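Local coordinates for protein beta-galactosidase (Bacillus circulans, PDB 4MAD) that probably hydrolyses terminal non-reducing beta-D-galactose residues from beta-D-galactosides, as a family 35 glycoside hydrolase with a TIM-barrel catalytic domain, at residues Ser35-Tyr40 / Phe284-Gly289; Arg51-Lys56 / Glu95-His100; Pro74-Phe79 / Pro119-Thr124. All coordinates share one frame; numbering follows the deposited sequence.

Interaction 1. Residues Ser35-Tyr40 / Phe284-Gly289; sequences SGAMHY and FYMAHG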
loop_
_atom_site.group_PDB
_atom_site.type_symbol
_atom_site.label_atom_id
_atom_site.label_comp_id
_atom_site.label_asym_id
_atom_site.label_seq_id
_atom_site.Cartn_x
_atom_site.Cartn_y
_atom_site.Cartn_z
ATOM N N SER A 35 -7.011 13.904 -15.503
ATOM C CA SER A 35 -6.003 12.970 -15.083
ATOM C C SER A 35 -6.571 11.793 -14.331
ATOM O O SER A 35 -7.547 11.881 -13.659
ATOM C CB SER A 35 -4.928 13.694 -14.254
ATOM O OG SER A 35 -4.030 12.856 -13.624
ATOM N N GLY A 36 -5.882 10.689 -14.475
ATOM C CA GLY A 36 -6.262 9.488 -13.807
ATOM C C GLY A 36 -5.124 8.980 -12.959
ATOM O O GLY A 36 -4.061 8.880 -13.384
ATOM N N ALA A 37 -5.418 8.677 -11.717
ATOM C CA ALA A 37 -4.406 8.069 -10.858
ATOM C C ALA A 37 -4.203 6.572 -11.116
ATOM O O ALA A 37 -5.126 5.813 -11.123
ATOM C CB ALA A 37 -4.732 8.290 -9.441
ATOM N N MET A 38 -2.957 6.225 -11.373
ATOM C CA MET A 38 -2.526 4.867 -11.435
ATOM C C MET A 38 -1.125 4.752 -10.834
ATOM O O MET A 38 -0.271 5.475 -11.181
ATOM C CB MET A 38 -2.503 4.362 -12.864
ATOM C CG MET A 38 -1.962 3.009 -12.997
ATOM S SD MET A 38 -1.832 2.409 -14.710
ATOM C CE MET A 38 -0.974 0.890 -14.411
ATOM N N HIS A 39 -0.942 3.817 -9.944
ATOM C CA HIS A 39 0.339 3.665 -9.275
ATOM C C HIS A 39 1.158 2.531 -9.867
ATOM O O HIS A 39 0.721 1.426 -9.894
ATOM C CB HIS A 39 0.085 3.330 -7.830
ATOM C CG HIS A 39 -0.669 4.368 -7.088
ATOM N ND1 HIS A 39 -0.822 5.649 -7.546
ATOM C CD2 HIS A 39 -1.356 4.300 -5.926
ATOM C CE1 HIS A 39 -1.549 6.331 -6.689
ATOM N NE2 HIS A 39 -1.906 5.525 -5.715
ATOM N N TYR A 40 2.358 2.811 -10.313
ATOM C CA TYR A 40 3.113 1.780 -10.984
ATOM C C TYR A 40 3.266 0.569 -10.061
ATOM O O TYR A 40 3.345 -0.520 -10.503
ATOM C CB TYR A 40 4.480 2.275 -11.480
ATOM C CG TYR A 40 5.294 2.916 -10.428
ATOM C CD1 TYR A 40 6.294 2.240 -9.809
ATOM C CD2 TYR A 40 5.066 4.180 -10.068
ATOM C CE1 TYR A 40 7.015 2.815 -8.794
ATOM C CE2 TYR A 40 5.801 4.783 -9.067
ATOM C CZ TYR A 40 6.772 4.083 -8.404
ATOM O OH TYR A 40 7.489 4.648 -7.419
ATOM N N PHE A 284 -8.739 11.652 -11.159
ATOM C CA PHE A 284 -9.548 10.625 -10.595
ATOM C C PHE A 284 -8.670 9.747 -9.656
ATOM O O PHE A 284 -7.687 9.235 -10.084
ATOM C CB PHE A 284 -10.172 9.773 -11.697
ATOM C CG PHE A 284 -11.494 10.243 -12.161
ATOM C CD1 PHE A 284 -12.589 9.532 -11.905
ATOM C CD2 PHE A 284 -11.622 11.390 -12.865
ATOM C CE1 PHE A 284 -13.799 9.981 -12.307
ATOM C CE2 PHE A 284 -12.826 11.806 -13.280
ATOM C CZ PHE A 284 -13.903 11.105 -13.001
ATOM N N TYR A 285 -9.092 9.594 -8.406
ATOM C CA TYR A 285 -8.457 8.713 -7.472
ATOM C C TYR A 285 -9.416 7.601 -7.013
ATOM O O TYR A 285 -10.327 7.878 -6.311
ATOM C CB TYR A 285 -7.999 9.518 -6.282
ATOM C CG TYR A 285 -6.975 8.792 -5.454
ATOM C CD1 TYR A 285 -5.639 9.093 -5.531
ATOM C CD2 TYR A 285 -7.346 7.744 -4.655
ATOM C CE1 TYR A 285 -4.719 8.401 -4.790
ATOM C CE2 TYR A 285 -6.432 7.042 -3.950
ATOM C CZ TYR A 285 -5.125 7.377 -3.997
ATOM O OH TYR A 285 -4.246 6.658 -3.273
ATOM N N MET A 286 -9.194 6.346 -7.403
ATOM C CA MET A 286 -8.164 5.896 -8.325
ATOM C C MET A 286 -8.787 5.585 -9.693
ATOM O O MET A 286 -9.877 5.127 -9.757
ATOM C CB MET A 286 -7.552 4.614 -7.825
ATOM C CG MET A 286 -6.783 4.700 -6.593
ATOM S SD MET A 286 -5.294 5.547 -6.688
ATOM C CE MET A 286 -4.425 4.518 -7.787
ATOM N N ALA A 287 -8.102 5.895 -10.772
ATOM C CA ALA A 287 -8.601 5.474 -12.055
ATOM C C ALA A 287 -8.448 3.996 -12.270
ATOM O O ALA A 287 -9.332 3.348 -12.619
ATOM C CB ALA A 287 -7.933 6.200 -13.178
ATOM N N HIS A 288 -7.236 3.531 -12.079
ATOM C CA HIS A 288 -6.917 2.153 -11.855
ATOM C C HIS A 288 -6.190 1.974 -10.507
ATOM O O HIS A 288 -5.197 2.541 -10.288
ATOM C CB HIS A 288 -6.040 1.639 -12.976
ATOM C CG HIS A 288 -5.629 0.218 -12.795
ATOM N ND1 HIS A 288 -6.535 -0.806 -12.790
ATOM C CD2 HIS A 288 -4.430 -0.336 -12.520
ATOM C CE1 HIS A 288 -5.902 -1.931 -12.557
ATOM N NE2 HIS A 288 -4.621 -1.677 -12.438
ATOM N N GLY A 289 -6.781 1.183 -9.628
ATOM C CA GLY A 289 -6.232 0.913 -8.329
ATOM C C GLY A 289 -5.288 -0.251 -8.118
ATOM O O GLY A 289 -4.269 -0.149 -7.550
HETATM O O HOH W 1 -2.968 1.836 -9.127
#

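Interaction 2. Residues Arg51-Lys56 / Glu95-His100; sequences RLLKLK and EKVGLH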
loop_
_atom_site.group_PDB
_atom_site.type_symbol
_atom_site.label_atom_id
_atom_site.label_comp_id
_atom_site.label_asym_id
_atom_site.label_seq_id
_atom_site.Cartn_x
_atom_site.Cartn_y
_atom_site.Cartn_z
ATOM N N ARG A 51 -3.217 -1.058 -18.937
ATOM C CA ARG A 51 -3.990 -0.144 -18.147
ATOM C C ARG A 51 -3.926 1.268 -18.657
ATOM O O ARG A 51 -4.890 1.930 -18.688
ATOM C CB ARG A 51 -3.614 -0.219 -16.688
ATOM C CG ARG A 51 -3.374 -1.614 -16.197
ATOM C CD ARG A 51 -4.630 -2.394 -15.915
ATOM N NE ARG A 51 -4.400 -3.553 -15.075
ATOM C CZ ARG A 51 -4.281 -4.789 -15.525
ATOM N NH1 ARG A 51 -4.375 -5.040 -16.793
ATOM N NH2 ARG A 51 -4.060 -5.785 -14.708
ATOM N N LEU A 52 -2.738 1.689 -19.049
ATOM C CA LEU A 52 -2.568 3.028 -19.566
ATOM C C LEU A 52 -3.370 3.256 -20.848
ATOM O O LEU A 52 -3.941 4.249 -20.999
ATOM C CB LEU A 52 -1.100 3.361 -19.791
ATOM C CG LEU A 52 -0.334 3.418 -18.490
ATOM C CD1 LEU A 52 1.110 3.321 -18.625
ATOM C CD2 LEU A 52 -0.740 4.634 -17.742
ATOM N N LEU A 53 -3.414 2.263 -21.717
ATOM C CA LEU A 53 -4.169 2.348 -22.935
ATOM C C LEU A 53 -5.637 2.543 -22.620
ATOM O O LEU A 53 -6.327 3.274 -23.292
ATOM C CB LEU A 53 -3.986 1.063 -23.724
ATOM C CG LEU A 53 -2.700 0.936 -24.499
ATOM C CD1 LEU A 53 -2.524 -0.369 -25.026
ATOM C CD2 LEU A 53 -2.602 1.920 -25.549
ATOM N N LYS A 54 -6.085 1.856 -21.586
ATOM C CA LYS A 54 -7.459 1.993 -21.117
ATOM C C LYS A 54 -7.788 3.406 -20.595
ATOM O O LYS A 54 -8.797 3.965 -20.883
ATOM C CB LYS A 54 -7.816 0.927 -20.097
ATOM C CG LYS A 54 -7.995 -0.444 -20.713
ATOM C CD LYS A 54 -7.864 -1.628 -19.802
ATOM C CE LYS A 54 -8.277 -2.871 -20.474
ATOM N NZ LYS A 54 -8.002 -4.090 -19.802
ATOM N N LEU A 55 -6.898 3.980 -19.843
ATOM C CA LEU A 55 -7.125 5.321 -19.372
ATOM C C LEU A 55 -7.170 6.314 -20.541
ATOM O O LEU A 55 -8.008 7.133 -20.616
ATOM C CB LEU A 55 -6.060 5.726 -18.372
ATOM C CG LEU A 55 -5.862 4.842 -17.136
ATOM C CD1 LEU A 55 -4.931 5.532 -16.187
ATOM C CD2 LEU A 55 -7.129 4.536 -16.490
ATOM N N LYS A 56 -6.266 6.158 -21.477
ATOM C CA LYS A 56 -6.237 7.070 -22.579
ATOM C C LYS A 56 -7.538 6.935 -23.295
ATOM O O LYS A 56 -8.097 7.885 -23.654
ATOM C CB LYS A 56 -5.080 6.773 -23.504
ATOM C CG LYS A 56 -5.074 7.579 -24.719
ATOM C CD LYS A 56 -4.617 8.940 -24.499
ATOM C CE LYS A 56 -3.997 9.580 -25.738
ATOM N NZ LYS A 56 -3.931 11.025 -25.659
ATOM N N GLU A 95 4.121 7.942 -21.803
ATOM C CA GLU A 95 4.495 8.739 -22.941
ATOM C C GLU A 95 4.183 8.030 -24.259
ATOM O O GLU A 95 3.662 8.615 -25.111
ATOM C CB GLU A 95 5.960 9.069 -22.891
ATOM C CG GLU A 95 6.391 9.943 -24.008
ATOM C CD GLU A 95 7.846 10.276 -23.956
ATOM O OE1 GLU A 95 8.631 9.345 -23.930
ATOM O OE2 GLU A 95 8.201 11.447 -23.967
ATOM N N LYS A 96 4.457 6.759 -24.373
ATOM C CA LYS A 96 4.202 6.018 -25.610
ATOM C C LYS A 96 2.717 5.993 -25.986
ATOM O O LYS A 96 2.325 6.050 -27.121
ATOM C CB LYS A 96 4.698 4.615 -25.395
ATOM C CG LYS A 96 4.487 3.699 -26.483
ATOM C CD LYS A 96 4.842 2.240 -26.162
ATOM C CE LYS A 96 3.913 1.290 -26.925
ATOM N NZ LYS A 96 4.406 -0.102 -27.163
ATOM N N VAL A 97 1.915 5.882 -24.952
ATOM C CA VAL A 97 0.503 5.769 -25.085
ATOM C C VAL A 97 -0.088 7.138 -25.291
ATOM O O VAL A 97 -1.208 7.247 -25.657
ATOM C CB VAL A 97 -0.083 5.126 -23.826
ATOM C CG1 VAL A 97 -1.462 5.507 -23.608
ATOM C CG2 VAL A 97 0.098 3.671 -23.859
ATOM N N GLY A 98 0.710 8.171 -25.103
ATOM C CA GLY A 98 0.237 9.504 -25.304
ATOM C C GLY A 98 -0.400 10.244 -24.147
ATOM O O GLY A 98 -1.266 11.035 -24.379
ATOM N N LEU A 99 0.059 10.010 -22.937
ATOM C CA LEU A 99 -0.450 10.725 -21.784
ATOM C C LEU A 99 0.595 11.670 -21.214
ATOM O O LEU A 99 1.721 11.339 -21.125
ATOM C CB LEU A 99 -0.884 9.772 -20.681
ATOM C CG LEU A 99 -1.982 8.802 -21.043
ATOM C CD1 LEU A 99 -1.980 7.568 -20.209
ATOM C CD2 LEU A 99 -3.237 9.471 -20.904
ATOM N N HIS A 100 0.159 12.831 -20.797
ATOM C CA HIS A 100 0.988 13.630 -19.933
ATOM C C HIS A 100 1.118 12.907 -18.606
ATOM O O HIS A 100 0.337 12.083 -18.283
ATOM C CB HIS A 100 0.396 14.983 -19.666
ATOM C CG HIS A 100 0.113 15.759 -20.883
ATOM N ND1 HIS A 100 1.077 16.035 -21.812
ATOM C CD2 HIS A 100 -1.034 16.288 -21.353
ATOM C CE1 HIS A 100 0.541 16.709 -22.802
ATOM N NE2 HIS A 100 -0.740 16.878 -22.551
#

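Interaction 3. Residues Pro74-Phe79 / Pro119-Thr124; sequences PEEGQF and PYWLLT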
loop_
_atom_site.group_PDB
_atom_site.type_symbol
_atom_site.label_atom_id
_atom_site.label_comp_id
_atom_site.label_asym_id
_atom_site.label_seq_id
_atom_site.Cartn_x
_atom_site.Cartn_y
_atom_site.Cartn_z
ATOM N N PRO A 74 14.538 0.253 0.088
ATOM C CA PRO A 74 14.075 -0.730 1.068
ATOM C C PRO A 74 15.014 -0.874 2.246
ATOM O O PRO A 74 14.603 -1.150 3.316
ATOM C CB PRO A 74 13.975 -2.011 0.273
ATOM C CG PRO A 74 14.820 -1.807 -0.892
ATOM C CD PRO A 74 14.786 -0.357 -1.215
ATOM N N GLU A 75 16.284 -0.685 1.980
ATOM C CA GLU A 75 17.256 -0.541 3.015
ATOM C C GLU A 75 18.081 0.694 2.717
ATOM O O GLU A 75 18.353 0.981 1.600
ATOM C CB GLU A 75 18.174 -1.760 3.114
ATOM C CG GLU A 75 17.533 -3.080 3.103
ATOM C CD GLU A 75 16.802 -3.355 4.368
ATOM O OE1 GLU A 75 17.120 -2.729 5.337
ATOM O OE2 GLU A 75 15.916 -4.165 4.338
ATOM N N GLU A 76 18.565 1.271 3.809
ATOM C CA GLU A 76 19.188 2.510 3.465
ATOM C C GLU A 76 20.387 2.359 2.563
ATOM O O GLU A 76 21.314 1.699 2.874
ATOM C CB GLU A 76 19.600 3.252 4.738
ATOM C CG GLU A 76 20.210 4.623 4.489
ATOM C CD GLU A 76 20.559 5.346 5.776
ATOM O OE1 GLU A 76 20.361 4.761 6.861
ATOM O OE2 GLU A 76 21.031 6.500 5.701
ATOM N N GLY A 77 20.508 3.118 1.580
ATOM C CA GLY A 77 21.581 3.105 0.641
ATOM C C GLY A 77 21.468 2.053 -0.419
ATOM O O GLY A 77 22.321 1.962 -1.261
ATOM N N GLN A 78 20.428 1.249 -0.360
ATOM C CA GLN A 78 20.185 0.254 -1.381
ATOM C C GLN A 78 19.037 0.676 -2.236
ATOM O O GLN A 78 17.955 0.640 -1.801
ATOM C CB GLN A 78 19.779 -1.051 -0.743
ATOM C CG GLN A 78 19.723 -2.177 -1.682
ATOM C CD GLN A 78 18.738 -3.295 -1.332
ATOM O OE1 GLN A 78 18.466 -3.571 -0.190
ATOM N NE2 GLN A 78 18.252 -3.966 -2.356
ATOM N N PHE A 79 19.307 1.058 -3.463
ATOM C CA PHE A 79 18.318 1.662 -4.310
ATOM C C PHE A 79 17.786 0.690 -5.329
ATOM O O PHE A 79 18.519 -0.004 -5.911
ATOM C CB PHE A 79 18.900 2.896 -4.961
ATOM C CG PHE A 79 19.168 3.979 -4.006
ATOM C CD1 PHE A 79 18.167 4.748 -3.538
ATOM C CD2 PHE A 79 20.410 4.187 -3.525
ATOM C CE1 PHE A 79 18.407 5.711 -2.667
ATOM C CE2 PHE A 79 20.628 5.149 -2.648
ATOM C CZ PHE A 79 19.632 5.902 -2.220
ATOM N N PRO A 119 10.196 4.326 4.298
ATOM C CA PRO A 119 10.907 3.085 4.582
ATOM C C PRO A 119 10.912 2.764 6.043
ATOM O O PRO A 119 11.015 3.656 6.765
ATOM C CB PRO A 119 12.334 3.398 4.161
ATOM C CG PRO A 119 12.249 4.575 3.326
ATOM C CD PRO A 119 11.078 5.342 3.738
ATOM N N TYR A 120 10.925 1.506 6.416
ATOM C CA TYR A 120 10.757 1.059 7.783
ATOM C C TYR A 120 11.923 1.624 8.588
ATOM O O TYR A 120 11.787 1.911 9.707
ATOM C CB TYR A 120 10.721 -0.462 7.882
ATOM C CG TYR A 120 12.074 -1.052 7.837
ATOM C CD1 TYR A 120 12.716 -1.425 8.986
ATOM C CD2 TYR A 120 12.753 -1.191 6.662
ATOM C CE1 TYR A 120 13.972 -1.936 8.959
ATOM C CE2 TYR A 120 14.027 -1.709 6.650
ATOM C CZ TYR A 120 14.629 -2.077 7.805
ATOM O OH TYR A 120 15.877 -2.575 7.751
ATOM N N TRP A 121 13.055 1.765 7.943
ATOM C CA TRP A 121 14.281 2.156 8.594
ATOM C C TRP A 121 14.365 3.580 9.086
ATOM O O TRP A 121 15.272 3.886 9.804
ATOM C CB TRP A 121 15.543 1.748 7.826
ATOM C CG TRP A 121 15.622 2.252 6.530
ATOM C CD1 TRP A 121 15.266 1.625 5.446
ATOM C CD2 TRP A 121 16.051 3.532 6.139
ATOM N NE1 TRP A 121 15.446 2.387 4.368
ATOM C CE2 TRP A 121 15.932 3.592 4.764
ATOM C CE3 TRP A 121 16.537 4.628 6.814
ATOM C CZ2 TRP A 121 16.279 4.706 4.044
ATOM C CZ3 TRP A 121 16.860 5.721 6.123
ATOM C CH2 TRP A 121 16.726 5.774 4.740
ATOM N N LEU A 122 13.429 4.419 8.686
ATOM C CA LEU A 122 13.340 5.714 9.282
ATOM C C LEU A 122 13.105 5.563 10.774
ATOM O O LEU A 122 13.554 6.343 11.538
ATOM C CB LEU A 122 12.219 6.544 8.679
ATOM C CG LEU A 122 12.447 6.978 7.241
ATOM C CD1 LEU A 122 11.380 7.895 6.652
ATOM C CD2 LEU A 122 13.779 7.509 7.042
ATOM N N LEU A 123 12.370 4.553 11.157
ATOM C CA LEU A 123 11.968 4.423 12.541
ATOM C C LEU A 123 13.158 4.299 13.525
ATOM O O LEU A 123 13.011 4.549 14.688
ATOM C CB LEU A 123 10.973 3.304 12.726
ATOM C CG LEU A 123 9.574 3.664 12.268
ATOM C CD1 LEU A 123 8.752 2.467 12.048
ATOM C CD2 LEU A 123 8.906 4.584 13.205
ATOM N N THR A 124 14.305 3.904 13.038
ATOM C CA THR A 124 15.438 3.687 13.914
ATOM C C THR A 124 16.513 4.783 13.805
ATOM O O THR A 124 17.577 4.649 14.318
ATOM C CB THR A 124 16.025 2.308 13.720
ATOM O OG1 THR A 124 16.485 2.166 12.387
ATOM C CG2 THR A 124 14.967 1.279 14.022
#

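Interaction 1. Residues Ser35-Tyr40 / Phe284-Gly289
Ser35-Ala37 runs parallel to the end of strand 281-284, with Phe284 N donating to Ser35 O at 2.8 Å and Ala37 N to Phe284 O at 2.9 Å, so the two bonds flank the Gly36-Phe284 pair. This is the seam where the first and eighth strands close the (beta/alpha)8, or TIM, barrel. Beyond it the eighth-strand segment turns through a cis peptide between Tyr285 and Met286, and the carbonyl oxygen of Ala37 receives two donors: Ala287 N in its carbonyl plane, on a lone pair, and His288 N, longer at 3.3 Å. Gly36, with no side chain, lets the Ala287 methyl (CB) come within 3.7 Å of its CA. The small Ala37 fits likewise, its CB reaching Met286 SD at 3.9 Å. Met286, bent at chi2 and chi3 (-69° and -64°), curls its flexible thioether between two rings: SD lies over the centre of the Tyr285 ring, while CE sits over the His39 face in a CH-pi contact, 3.5 Å from the ring centroid. Tyr285 OH, at the edge of the His39 imidazole, is hydrogen-bonded to Tyr313; the same side chain lies about 4 Å from that of Glu247, the predicted nucleophile, consistent with this end of the seam bordering the catalytic centre. Met38 and His288 run side by side, and His288 NE2 bonds to Thr43. A water closes the far end, accepting from His39 N and donating to His288 O and Gly289 O.

Interaction 2. Residues Arg51-Lys56 / Glu95-His100
Val97 spreads its two methyls over the helix of Arg51-Lys56: CG2 meets Leu53 CD2 at 3.6 Å, and CG1 reaches Lys56 CB at 3.8 Å. A beta-branched residue suits this place, since its fork touches two positions three residues apart on the facing helix. Next to it in the contact, Leu99 divides in the same way, CD1 against Leu52 CD2 at 4.0 Å and CD2 against the Lys56 CD methylene at 3.9 Å. Lys56 is long enough to serve both apolar and polar partners. With CG anti to the backbone N (chi1 174°) and a bend at chi2 (77°), its chain passes Leu99 in the opposite direction and brings NZ to Gly98 O, a 3.0 Å hydrogen bond that arrives from above the carbonyl plane. That carbonyl is presented by the end of helix 87-97, where Gly98 at positive phi (89°) forms a Schellman motif, its N bonded to Glu95 O. Farther out, Lys96 makes a salt bridge to Glu49, a second tie between the helices. Helices 48-58 and 87-97 are neighbours on the outside of the TIM barrel, and Leu52 reaches inward to Val63 of strand 62-66 and Met38 of strand 34-38.

Interaction 3. Residues Pro74-Phe79 / Pro119-Thr124
Glu76 lies across the indole of Trp121, its CB over the centre of the six-membered ring, 3.6 Å from the centroid and only 7° off the normal, a CH-pi contact. The two segments belong to loops of the TIM-barrel domain, Pro74-Phe79 containing a type II beta turn from Glu75 to Gln78 and Pro119-Thr124 a short 3-10 turn. Because the Glu76 chain is extended, with CG anti to the backbone N (chi1 -177°), it keeps to the indole face all the way out: CG stands 3.7 Å from Trp121 CH2, and the carboxylate plane lies within 4° of the ring plane. A long, flat-ended side chain thus matches a broad ring, while OE2 is held by a salt bridge to Lys140 of helix 135-152. On the opposite face Pro119 CB rests toward the rim, so the indole is sandwiched between two residues. Trp121 NE1 donates to Glu73 O, just ahead of Pro74, which fixes the rotation of the ring; the backbone N of Glu76 nearby, over the face, is a second donor and does not bond to it. Gly77, third in the turn, adopts a positive phi that suits a residue without a side chain, and Gln78 N closes the turn on Glu75 O at 2.9 Å. Tyr120 stands next to Trp121, whose CB lies over the centre of the Tyr120 ring. The edge of the Tyr120 ring faces the turn, with Pro74 O 3.4 Å from Tyr120 CE2, near the plane of the ring. The phenol suits this place by carrying a donor to the bent Glu75 side chain: Tyr120 OH donates to Glu75 OE1 at 2.7 Å, using the syn lone pair of that carboxylate oxygen.

All three contacts belong to the family 35 TIM-barrel domain. Interactions 1 and 2 are neighbours, centres about 12 Å apart: strand 34-38 leads into helix 48-58, whose inner side packs on the barrel seam, with Met38 CE 3.7 Å from Arg51 CB and Ala287 CB 3.8 Å from Leu55 CD2. Interaction 1 probably borders the active site: Tyr285 adjoins the predicted nucleophile Glu247, and its side chain is about 9 Å from that of the predicted proton donor Glu171 and about 5 Å from a bound 2-(2-methoxyethoxy)ethanol, probably picked up from the crystallisation liquor. Interaction 3 stands apart, its centre about 27 Å from that of interaction 1 and 32 Å from that of interaction 2, joining loops away from the annotated sites.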